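Local coordinates for protein beta-glucanase (Bacteroides thetaiotaomicron, PDB 6EUG) that probably hydrolyses O-glycosidic bonds, consistent with a beta-1,3-galactosidase, this chain being the family 43 glycoside hydrolase part of a longer protein, with glucoimidazole bound in its pocket, at residues G90-V95 with G151-I156; D214-V219 with Y226-S231; L237-L242 with I254-G259. One frame throughout, in Å; residues are numbered along the deposited sequence.

Contact 1 (G90-V95 with G151-I156); sequences GIALAV and GPYRFI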
loop_
_atom_site.group_PDB
_atom_site.type_symbol
_atom_site.label_atom_id
_atom_site.label_comp_id
_atom_site.label_asym_id
_atom_site.label_seq_id
_atom_site.Cartn_x
_atom_site.Cartn_y
_atom_site.Cartn_z
ATOM N N GLY A 90 -9.784 -4.303 -18.675
ATOM C CA GLY A 90 -9.923 -2.862 -18.884
ATOM C C GLY A 90 -9.689 -2.056 -17.627
ATOM O O GLY A 90 -9.329 -2.607 -16.561
ATOM N N ILE A 91 -9.903 -0.754 -17.770
ATOM C CA ILE A 91 -9.714 0.223 -16.694
ATOM C C ILE A 91 -10.901 0.152 -15.736
ATOM O O ILE A 91 -12.036 0.414 -16.133
ATOM C CB ILE A 91 -9.577 1.649 -17.262
ATOM C CG1 ILE A 91 -8.278 1.760 -18.096
ATOM C CG2 ILE A 91 -9.620 2.688 -16.135
ATOM C CD1 ILE A 91 -6.974 1.743 -17.301
ATOM N N ALA A 92 -10.625 -0.231 -14.490
ATOM C CA ALA A 92 -11.628 -0.435 -13.426
ATOM C C ALA A 92 -12.040 0.888 -12.788
ATOM O O ALA A 92 -13.203 1.072 -12.443
ATOM C CB ALA A 92 -11.070 -1.361 -12.336
ATOM N N LEU A 93 -11.078 1.793 -12.566
ATOM C CA LEU A 93 -11.394 3.170 -12.084
ATOM C C LEU A 93 -10.674 4.149 -12.996
ATOM O O LEU A 93 -9.442 4.280 -12.950
ATOM C CB LEU A 93 -10.964 3.439 -10.641
ATOM C CG LEU A 93 -11.293 4.856 -10.087
ATOM C CD1 LEU A 93 -12.786 5.120 -9.922
ATOM C CD2 LEU A 93 -10.602 5.043 -8.738
ATOM N N ALA A 94 -11.466 4.818 -13.832
ATOM C CA ALA A 94 -10.950 5.772 -14.819
ATOM C C ALA A 94 -10.777 7.191 -14.264
ATOM O O ALA A 94 -11.595 7.669 -13.459
ATOM C CB ALA A 94 -11.923 5.827 -15.991
ATOM N N VAL A 95 -9.776 7.913 -14.776
ATOM C CA VAL A 95 -9.724 9.359 -14.544
ATOM C C VAL A 95 -10.988 10.000 -15.107
ATOM O O VAL A 95 -11.536 9.525 -16.093
ATOM C CB VAL A 95 -8.468 10.027 -15.169
ATOM C CG1 VAL A 95 -7.191 9.564 -14.460
ATOM C CG2 VAL A 95 -8.331 9.759 -16.656
ATOM N N GLY A 151 -15.290 -3.914 -12.207
ATOM C CA GLY A 151 -15.757 -2.532 -12.405
ATOM C C GLY A 151 -16.709 -2.384 -13.601
ATOM O O GLY A 151 -17.052 -3.371 -14.259
ATOM N N PRO A 152 -17.115 -1.157 -13.925
ATOM C CA PRO A 152 -16.511 0.077 -13.394
ATOM C C PRO A 152 -16.836 0.433 -11.930
ATOM O O PRO A 152 -17.931 0.138 -11.427
ATOM C CB PRO A 152 -17.033 1.157 -14.349
ATOM C CG PRO A 152 -18.356 0.623 -14.828
ATOM C CD PRO A 152 -18.112 -0.877 -14.978
ATOM N N TYR A 153 -15.840 1.028 -11.268
ATOM C CA TYR A 153 -15.975 1.616 -9.950
ATOM C C TYR A 153 -16.457 3.074 -10.032
ATOM O O TYR A 153 -16.065 3.844 -10.942
ATOM C CB TYR A 153 -14.617 1.547 -9.168
ATOM C CG TYR A 153 -14.250 0.129 -8.732
ATOM C CD1 TYR A 153 -13.895 -0.872 -9.683
ATOM C CD2 TYR A 153 -14.305 -0.253 -7.375
ATOM C CE1 TYR A 153 -13.641 -2.198 -9.292
ATOM C CE2 TYR A 153 -14.012 -1.581 -6.979
ATOM C CZ TYR A 153 -13.665 -2.542 -7.916
ATOM O OH TYR A 153 -13.421 -3.865 -7.516
ATOM N N ARG A 154 -17.269 3.448 -9.033
ATOM C CA ARG A 154 -17.784 4.817 -8.850
ATOM C C ARG A 154 -17.012 5.541 -7.709
ATOM O O ARG A 154 -17.065 5.113 -6.552
ATOM C CB ARG A 154 -19.289 4.784 -8.543
ATOM C CG ARG A 154 -19.893 6.124 -8.092
ATOM C CD ARG A 154 -21.423 6.059 -7.913
ATOM N NE ARG A 154 -21.907 5.035 -6.964
ATOM C CZ ARG A 154 -21.990 5.149 -5.625
ATOM N NH1 ARG A 154 -21.590 6.244 -4.971
ATOM N NH2 ARG A 154 -22.478 4.131 -4.923
ATOM N N PHE A 155 -16.339 6.652 -8.053
ATOM C CA PHE A 155 -15.631 7.503 -7.073
ATOM C C PHE A 155 -16.638 8.055 -6.059
ATOM O O PHE A 155 -17.748 8.494 -6.440
ATOM C CB PHE A 155 -14.904 8.692 -7.777
ATOM C CG PHE A 155 -14.328 9.719 -6.834
ATOM C CD1 PHE A 155 -13.073 9.526 -6.267
ATOM C CD2 PHE A 155 -15.032 10.878 -6.491
ATOM C CE1 PHE A 155 -12.532 10.450 -5.384
ATOM C CE2 PHE A 155 -14.497 11.800 -5.588
ATOM C CZ PHE A 155 -13.240 11.597 -5.037
ATOM N N ILE A 156 -16.264 8.002 -4.786
ATOM C CA ILE A 156 -17.075 8.581 -3.700
ATOM C C ILE A 156 -16.476 9.870 -3.166
ATOM O O ILE A 156 -17.126 10.892 -3.190
ATOM C CB ILE A 156 -17.319 7.589 -2.542
ATOM C CG1 ILE A 156 -18.011 6.332 -3.049
ATOM C CG2 ILE A 156 -18.145 8.252 -1.450
ATOM C CD1 ILE A 156 -18.078 5.212 -2.028
HETATM O O HOH W 1 -14.593 4.262 -13.335
#

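Contact 2 (D214-V219 with Y226-S231); sequences DMTLFV and YHIYSS. With GIM (glucoimidazole), chain B.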
loop_
_atom_site.group_PDB
_atom_site.type_symbol
_atom_site.label_atom_id
_atom_site.label_comp_id
_atom_site.label_asym_id
_atom_site.label_seq_id
_atom_site.Cartn_x
_atom_site.Cartn_y
_atom_site.Cartn_z
ATOM N N ASP A 214 1.880 6.324 0.380
ATOM C CA ASP A 214 1.884 4.883 0.159
ATOM C C ASP A 214 0.925 4.223 1.191
ATOM O O ASP A 214 0.854 4.662 2.358
ATOM C CB ASP A 214 3.272 4.250 0.336
ATOM C CG ASP A 214 4.245 4.561 -0.786
ATOM O OD1 ASP A 214 3.939 5.275 -1.774
ATOM O OD2 ASP A 214 5.370 4.008 -0.695
ATOM N N MET A 215 0.156 3.238 0.719
ATOM C CA MET A 215 -0.908 2.601 1.530
ATOM C C MET A 215 -1.252 1.173 1.129
ATOM O O MET A 215 -0.939 0.706 0.026
ATOM C CB MET A 215 -2.190 3.461 1.480
ATOM C CG MET A 215 -2.759 3.752 0.086
ATOM S SD MET A 215 -4.559 3.738 -0.108
ATOM C CE MET A 215 -4.822 1.952 -0.050
ATOM N N THR A 216 -1.932 0.481 2.063
ATOM C CA THR A 216 -2.575 -0.756 1.780
ATOM C C THR A 216 -3.817 -0.932 2.660
ATOM O O THR A 216 -4.179 -0.025 3.442
ATOM C CB THR A 216 -1.602 -1.935 1.869
ATOM O OG1 THR A 216 -2.180 -3.097 1.251
ATOM C CG2 THR A 216 -1.189 -2.253 3.334
ATOM N N LEU A 217 -4.478 -2.067 2.450
ATOM C CA LEU A 217 -5.698 -2.481 3.187
ATOM C C LEU A 217 -5.551 -3.878 3.723
ATOM O O LEU A 217 -4.872 -4.711 3.101
ATOM C CB LEU A 217 -6.938 -2.453 2.268
ATOM C CG LEU A 217 -7.351 -1.128 1.615
ATOM C CD1 LEU A 217 -8.489 -1.304 0.583
ATOM C CD2 LEU A 217 -7.747 -0.071 2.642
ATOM N N PHE A 218 -6.245 -4.167 4.828
ATOM C CA PHE A 218 -6.288 -5.535 5.363
ATOM C C PHE A 218 -7.628 -5.815 6.024
ATOM O O PHE A 218 -8.069 -5.017 6.852
ATOM C CB PHE A 218 -5.153 -5.811 6.378
ATOM C CG PHE A 218 -5.076 -7.268 6.809
ATOM C CD1 PHE A 218 -4.573 -8.232 5.947
ATOM C CD2 PHE A 218 -5.544 -7.673 8.039
ATOM C CE1 PHE A 218 -4.524 -9.563 6.314
ATOM C CE2 PHE A 218 -5.495 -9.009 8.419
ATOM C CZ PHE A 218 -4.987 -9.960 7.561
ATOM N N VAL A 219 -8.267 -6.923 5.626
ATOM C CA VAL A 219 -9.490 -7.414 6.285
ATOM C C VAL A 219 -9.133 -8.495 7.336
ATOM O O VAL A 219 -8.598 -9.582 7.013
ATOM C CB VAL A 219 -10.529 -8.001 5.288
ATOM C CG1 VAL A 219 -11.792 -8.461 6.049
ATOM C CG2 VAL A 219 -10.905 -7.006 4.205
ATOM N N TYR A 226 -8.804 -2.460 7.913
ATOM C CA TYR A 226 -7.823 -1.457 8.300
ATOM C C TYR A 226 -7.134 -0.845 7.078
ATOM O O TYR A 226 -6.768 -1.567 6.122
ATOM C CB TYR A 226 -6.747 -2.014 9.274
ATOM C CG TYR A 226 -7.390 -2.543 10.568
ATOM C CD1 TYR A 226 -7.889 -3.836 10.646
ATOM C CD2 TYR A 226 -7.514 -1.722 11.710
ATOM C CE1 TYR A 226 -8.521 -4.296 11.801
ATOM C CE2 TYR A 226 -8.134 -2.182 12.844
ATOM C CZ TYR A 226 -8.624 -3.468 12.893
ATOM O OH TYR A 226 -9.224 -3.892 14.043
ATOM N N HIS A 227 -6.952 0.469 7.164
ATOM C CA HIS A 227 -6.197 1.308 6.192
ATOM C C HIS A 227 -4.816 1.633 6.833
ATOM O O HIS A 227 -4.741 2.274 7.895
ATOM C CB HIS A 227 -7.022 2.549 5.853
ATOM C CG HIS A 227 -6.348 3.548 4.947
ATOM N ND1 HIS A 227 -6.537 4.911 5.075
ATOM C CD2 HIS A 227 -5.491 3.382 3.916
ATOM C CE1 HIS A 227 -5.827 5.535 4.148
ATOM N NE2 HIS A 227 -5.177 4.625 3.437
ATOM N N ILE A 228 -3.757 1.161 6.181
ATOM C CA ILE A 228 -2.376 1.238 6.671
ATOM C C ILE A 228 -1.648 2.192 5.714
ATOM O O ILE A 228 -1.670 1.968 4.503
ATOM C CB ILE A 228 -1.690 -0.129 6.695
ATOM C CG1 ILE A 228 -2.414 -1.055 7.705
ATOM C CG2 ILE A 228 -0.238 0.022 7.154
ATOM C CD1 ILE A 228 -2.177 -2.520 7.552
ATOM N N TYR A 229 -1.044 3.251 6.222
ATOM C CA TYR A 229 -0.445 4.267 5.318
ATOM C C TYR A 229 0.757 5.019 5.872
ATOM O O TYR A 229 0.892 5.169 7.083
ATOM C CB TYR A 229 -1.533 5.270 4.855
ATOM C CG TYR A 229 -2.253 5.942 6.042
ATOM C CD1 TYR A 229 -3.328 5.299 6.704
ATOM C CD2 TYR A 229 -1.811 7.179 6.569
ATOM C CE1 TYR A 229 -3.943 5.890 7.792
ATOM C CE2 TYR A 229 -2.429 7.773 7.655
ATOM C CZ TYR A 229 -3.465 7.108 8.305
ATOM O OH TYR A 229 -4.047 7.681 9.414
ATOM N N SER A 230 1.607 5.506 4.956
ATOM C CA SER A 230 2.720 6.367 5.302
ATOM C C SER A 230 2.168 7.798 5.519
ATOM O O SER A 230 1.499 8.360 4.651
ATOM C CB SER A 230 3.800 6.335 4.211
ATOM O OG SER A 230 4.274 5.009 3.984
ATOM N N SER A 231 2.454 8.363 6.686
ATOM C CA SER A 231 1.880 9.655 7.147
ATOM C C SER A 231 2.971 10.630 7.644
ATOM O O SER A 231 4.157 10.311 7.602
ATOM C CB SER A 231 0.885 9.385 8.293
ATOM O OG SER A 231 0.014 10.490 8.554
HETATM C C1 GIM B . 7.678 6.293 -3.854
HETATM C C2 GIM B . 6.472 5.444 -3.730
HETATM N N10 GIM B . 8.018 7.034 -4.923
HETATM C C3 GIM B . 5.855 5.216 -5.122
HETATM C C4 GIM B . 5.824 6.568 -5.896
HETATM C C5 GIM B . 7.253 7.046 -6.200
HETATM C C6 GIM B . 7.296 8.419 -6.869
HETATM C C7 GIM B . 9.538 7.344 -3.339
HETATM C C8 GIM B . 9.179 7.680 -4.629
HETATM N N1 GIM B . 8.601 6.485 -2.878
HETATM O O3 GIM B . 4.511 4.722 -5.006
HETATM O O2 GIM B . 6.813 4.274 -2.941
HETATM O O4 GIM B . 5.092 7.614 -5.209
HETATM O O6 GIM B . 6.881 9.432 -5.958
#

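Contact 3 (L237-L242 with I254-G259); sequences LQIAEL and IRIFPG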
loop_
_atom_site.group_PDB
_atom_site.type_symbol
_atom_site.label_atom_id
_atom_site.label_comp_id
_atom_site.label_asym_id
_atom_site.label_seq_id
_atom_site.Cartn_x
_atom_site.Cartn_y
_atom_site.Cartn_z
ATOM N N LEU A 237 4.403 5.515 10.119
ATOM C CA LEU A 237 3.258 4.702 9.651
ATOM C C LEU A 237 2.048 4.913 10.572
ATOM O O LEU A 237 2.216 5.045 11.784
ATOM C CB LEU A 237 3.558 3.216 9.656
ATOM C CG LEU A 237 4.458 2.665 8.565
ATOM C CD1 LEU A 237 4.827 1.250 8.945
ATOM C CD2 LEU A 237 3.745 2.702 7.207
ATOM N N GLN A 238 0.844 4.951 9.979
ATOM C CA GLN A 238 -0.404 4.937 10.763
ATOM C C GLN A 238 -1.316 3.788 10.325
ATOM O O GLN A 238 -1.273 3.374 9.150
ATOM C CB GLN A 238 -1.115 6.307 10.731
ATOM C CG GLN A 238 -0.333 7.417 11.436
ATOM C CD GLN A 238 -0.991 8.797 11.363
ATOM O OE1 GLN A 238 -2.128 8.921 10.870
ATOM N NE2 GLN A 238 -0.273 9.853 11.830
ATOM N N ILE A 239 -2.084 3.234 11.294
ATOM C CA ILE A 239 -3.042 2.139 11.064
ATOM C C ILE A 239 -4.377 2.620 11.593
ATOM O O ILE A 239 -4.473 2.894 12.794
ATOM C CB ILE A 239 -2.643 0.841 11.795
ATOM C CG1 ILE A 239 -1.214 0.437 11.402
ATOM C CG2 ILE A 239 -3.650 -0.275 11.511
ATOM C CD1 ILE A 239 -0.710 -0.870 12.016
ATOM N N ALA A 240 -5.370 2.724 10.694
ATOM C CA ALA A 240 -6.702 3.309 10.987
ATOM C C ALA A 240 -7.840 2.317 10.706
ATOM O O ALA A 240 -7.963 1.781 9.597
ATOM C CB ALA A 240 -6.911 4.573 10.170
ATOM N N GLU A 241 -8.684 2.094 11.704
ATOM C CA GLU A 241 -9.894 1.298 11.541
ATOM C C GLU A 241 -10.909 1.925 10.550
ATOM O O GLU A 241 -11.219 3.120 10.644
ATOM C CB GLU A 241 -10.530 1.128 12.917
ATOM C CG GLU A 241 -11.760 0.225 12.979
ATOM C CD GLU A 241 -12.481 0.291 14.310
ATOM O OE1 GLU A 241 -12.791 1.424 14.794
ATOM O OE2 GLU A 241 -12.767 -0.790 14.871
ATOM N N LEU A 242 -11.483 1.102 9.677
ATOM C CA LEU A 242 -12.590 1.501 8.783
ATOM C C LEU A 242 -13.975 1.212 9.411
ATOM O O LEU A 242 -14.139 0.285 10.227
ATOM C CB LEU A 242 -12.459 0.780 7.439
ATOM C CG LEU A 242 -11.194 1.138 6.632
ATOM C CD1 LEU A 242 -11.231 0.426 5.291
ATOM C CD2 LEU A 242 -10.996 2.641 6.434
ATOM N N ILE A 254 -3.700 4.164 15.311
ATOM C CA ILE A 254 -2.395 4.226 16.002
ATOM C C ILE A 254 -1.299 4.770 15.047
ATOM O O ILE A 254 -1.462 4.771 13.812
ATOM C CB ILE A 254 -1.960 2.878 16.629
ATOM C CG1 ILE A 254 -1.684 1.785 15.561
ATOM C CG2 ILE A 254 -2.982 2.453 17.671
ATOM C CD1 ILE A 254 -0.974 0.532 16.052
ATOM N N ARG A 255 -0.180 5.189 15.631
ATOM C CA ARG A 255 1.006 5.597 14.880
ATOM C C ARG A 255 2.197 4.752 15.374
ATOM O O ARG A 255 2.344 4.508 16.584
ATOM C CB ARG A 255 1.249 7.118 15.012
ATOM C CG ARG A 255 1.669 7.637 16.383
ATOM C CD ARG A 255 1.711 9.163 16.434
ATOM N NE ARG A 255 2.857 9.771 15.738
ATOM C CZ ARG A 255 4.017 10.116 16.295
ATOM N NH1 ARG A 255 4.251 9.918 17.584
ATOM N NH2 ARG A 255 4.943 10.719 15.537
ATOM N N ILE A 256 3.022 4.281 14.442
ATOM C CA ILE A 256 4.125 3.383 14.760
ATOM C C ILE A 256 5.386 3.766 13.990
ATOM O O ILE A 256 5.335 4.361 12.896
ATOM C CB ILE A 256 3.786 1.884 14.517
ATOM C CG1 ILE A 256 3.318 1.640 13.054
ATOM C CG2 ILE A 256 2.724 1.401 15.513
ATOM C CD1 ILE A 256 3.169 0.165 12.697
ATOM N N PHE A 257 6.533 3.448 14.585
ATOM C CA PHE A 257 7.850 3.767 13.990
ATOM C C PHE A 257 8.014 5.210 13.566
ATOM O O PHE A 257 8.409 5.490 12.417
ATOM C CB PHE A 257 8.266 2.754 12.862
ATOM C CG PHE A 257 8.183 1.330 13.320
ATOM C CD1 PHE A 257 9.138 0.857 14.223
ATOM C CD2 PHE A 257 7.128 0.498 12.937
ATOM C CE1 PHE A 257 9.031 -0.420 14.759
ATOM C CE2 PHE A 257 7.026 -0.784 13.469
ATOM C CZ PHE A 257 7.986 -1.231 14.398
ATOM N N PRO A 258 7.753 6.155 14.496
ATOM C CA PRO A 258 7.908 7.546 14.113
ATOM C C PRO A 258 9.338 7.951 13.757
ATOM O O PRO A 258 10.293 7.703 14.514
ATOM C CB PRO A 258 7.360 8.318 15.307
ATOM C CG PRO A 258 7.435 7.375 16.466
ATOM C CD PRO A 258 7.265 6.001 15.871
ATOM N N GLY A 259 9.471 8.596 12.609
ATOM C CA GLY A 259 10.770 8.934 12.070
ATOM C C GLY A 259 11.476 7.819 11.307
ATOM O O GLY A 259 12.574 8.036 10.778
#

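Contact 1 (G90-V95 with G151-I156)
Y153 meets A92 and L93 with two different parts of its side chain, a worked example of how one aromatic residue can close the gap between the edges of two sheets. Its ring lies alongside A92: CD1 of Y153 comes to 3.9 Å from CB of A92, while the carbonyl oxygen O of A92 sits near the ring plane at the edge, 3.4 Å from CD1 of Y153. The CB of Y153 also touches L93. The two side chains cross at about a right angle, and CD1 of L93 rests 4.1 Å from CB of Y153 and 3.7 Å from the carbonyl O of Y153. L93 reaches this place because its CG stands opposite the backbone nitrogen (chi1 -179°), which carries a methyl across to segment 151-156 although the CB itself starts off along the interface.

The polar link is a single backbone bond, Y153 N to A92 O, 2.9 Å long and almost linear at 176°. The same oxygen receives a longer CA-H contact from P152, which follows a cis peptide bond. One water extends the pairing: it accepts from A94 N at 3.2 Å and donates to Y153 O at 2.8 Å, a bridge where the two segments no longer bond directly. At its far end, the hydroxyl of Y153 is hydrogen-bonded to P149 O.

A92 and L93 both face I75 in a classic beta bulge, where strand 87-94 turns a corner. The contact thus joins the outermost strands, 87-94 and 154-159, of neighbouring four-stranded blades in the family 43 five-bladed beta-propeller; L93 lies on M125 and L127 of strand 122-130, and Y153 packs on F123 and M125 of that strand and on V114 of strand 108-117.

Contact 2 (D214-V219 with Y226-S231)
The glucoimidazole pocket begins where this beta hairpin ends: strands 215-219 and 226-231 pair antiparallel, and D214, just ahead of the first, extends its carboxylate to the ligand. O2 of glucoimidazole donates to OD2 of D214 at 2.7 Å, and the same OD2 accepts from A264 N. E110, R111 and Q320 hold the ligand through further hydrogen bonds.

A backbone bond ties D214 to the second strand, S230 N donating to D214 O (2.8 Å, 167°). Beyond it, T216 with I228 and F218 with Y226 form hydrogen-bonded pairs, each exchanging two N-H...O bonds.

On the face carrying M215, L217, H227 and Y229, M215 and H227 cross at about a right angle. SD of M215 lies 3.7 Å from NE2 of H227, oblique to the ring. CG of M215 stands between its own backbone N and carbonyl carbon (chi1 57°), and bends further out put the sulfur there. CD1 of Y229 sits over the centre of the imidazole, and ND1 of H227 is hydrogen-bonded to NE2 of H249. On the opposite face, T216 and I228 lie side by side, with CG2 of T216 4.0 Å from CB of I228.

The hairpin therefore holds the backbone of D214 beside the second strand, while at the other end of the residue two donors, A264 N and the ligand O2, meet on OD2. Together they limit the rotation of the carboxylate and tie the ligand to the start of the hairpin's first strand.

Contact 3 (L237-L242 with I254-G259)
Three isoleucines and a leucine, L237, I239, I254 and I256, form the ridge on one face of this strand pair, with CG1 of I254 and I256 set as bumps against the CB of the facing residue. CG1 of I256 presses on CB of L237 at 3.8 Å, and CG1 of I254 lies 4.0 Å from CB of I239. These are direct cross-strand neighbours; a diagonal contact joins them, for CD1 of I239 reaches CD1 of I256 at 4.1 Å, methyl against methyl. Both I254 and I256 place CG1 between backbone N and carbonyl carbon (chi1 66° and 56°), which brings that longer branch against the opposing CB.

Q238 and R255 occupy the other face. They cross obliquely, CG of Q238 lodging 3.9 Å from CB of R255. The ends find polar partners: E232 forms a salt bridge with R255, NE2 of Q238 bonds to E232, and OE1 of Q238 to the hydroxyl of Y229.

Beneath the side chains runs a regular ladder. L237 and I256 exchange two bonds, the one from I256 N to L237 O being 2.9 Å, and I239 with I254 exchange two more, I254 N to I239 O also 2.9 Å. Such a twisted antiparallel pair, 156° between strand directions, is the outer part of a four-stranded blade in the five-bladed beta-propeller fold of family 43.

Overall arrangement
Contacts 2 and 3 belong to one four-stranded blade, in strand order 215-219, 225-231, 236-242, 252-256, and their centres lie about 9 Å apart. Both are buried and built on regular antiparallel ladders, yet contact 2 is the inner pair, its centre about 6 Å from the chain centre and with ligand chemistry at its end, while contact 3 is the outer pair, combining an aliphatic face with a polar one. Neighbouring strands 225-231 and 236-242 join them, H227 O lying 2.9 Å from A240 N in a probable hydrogen bond. Contact 1, its centre about 18 Å from the chain centre and only partly buried, links two separate sheets by one backbone bond, a water and a tyrosine; it touches neither of the others.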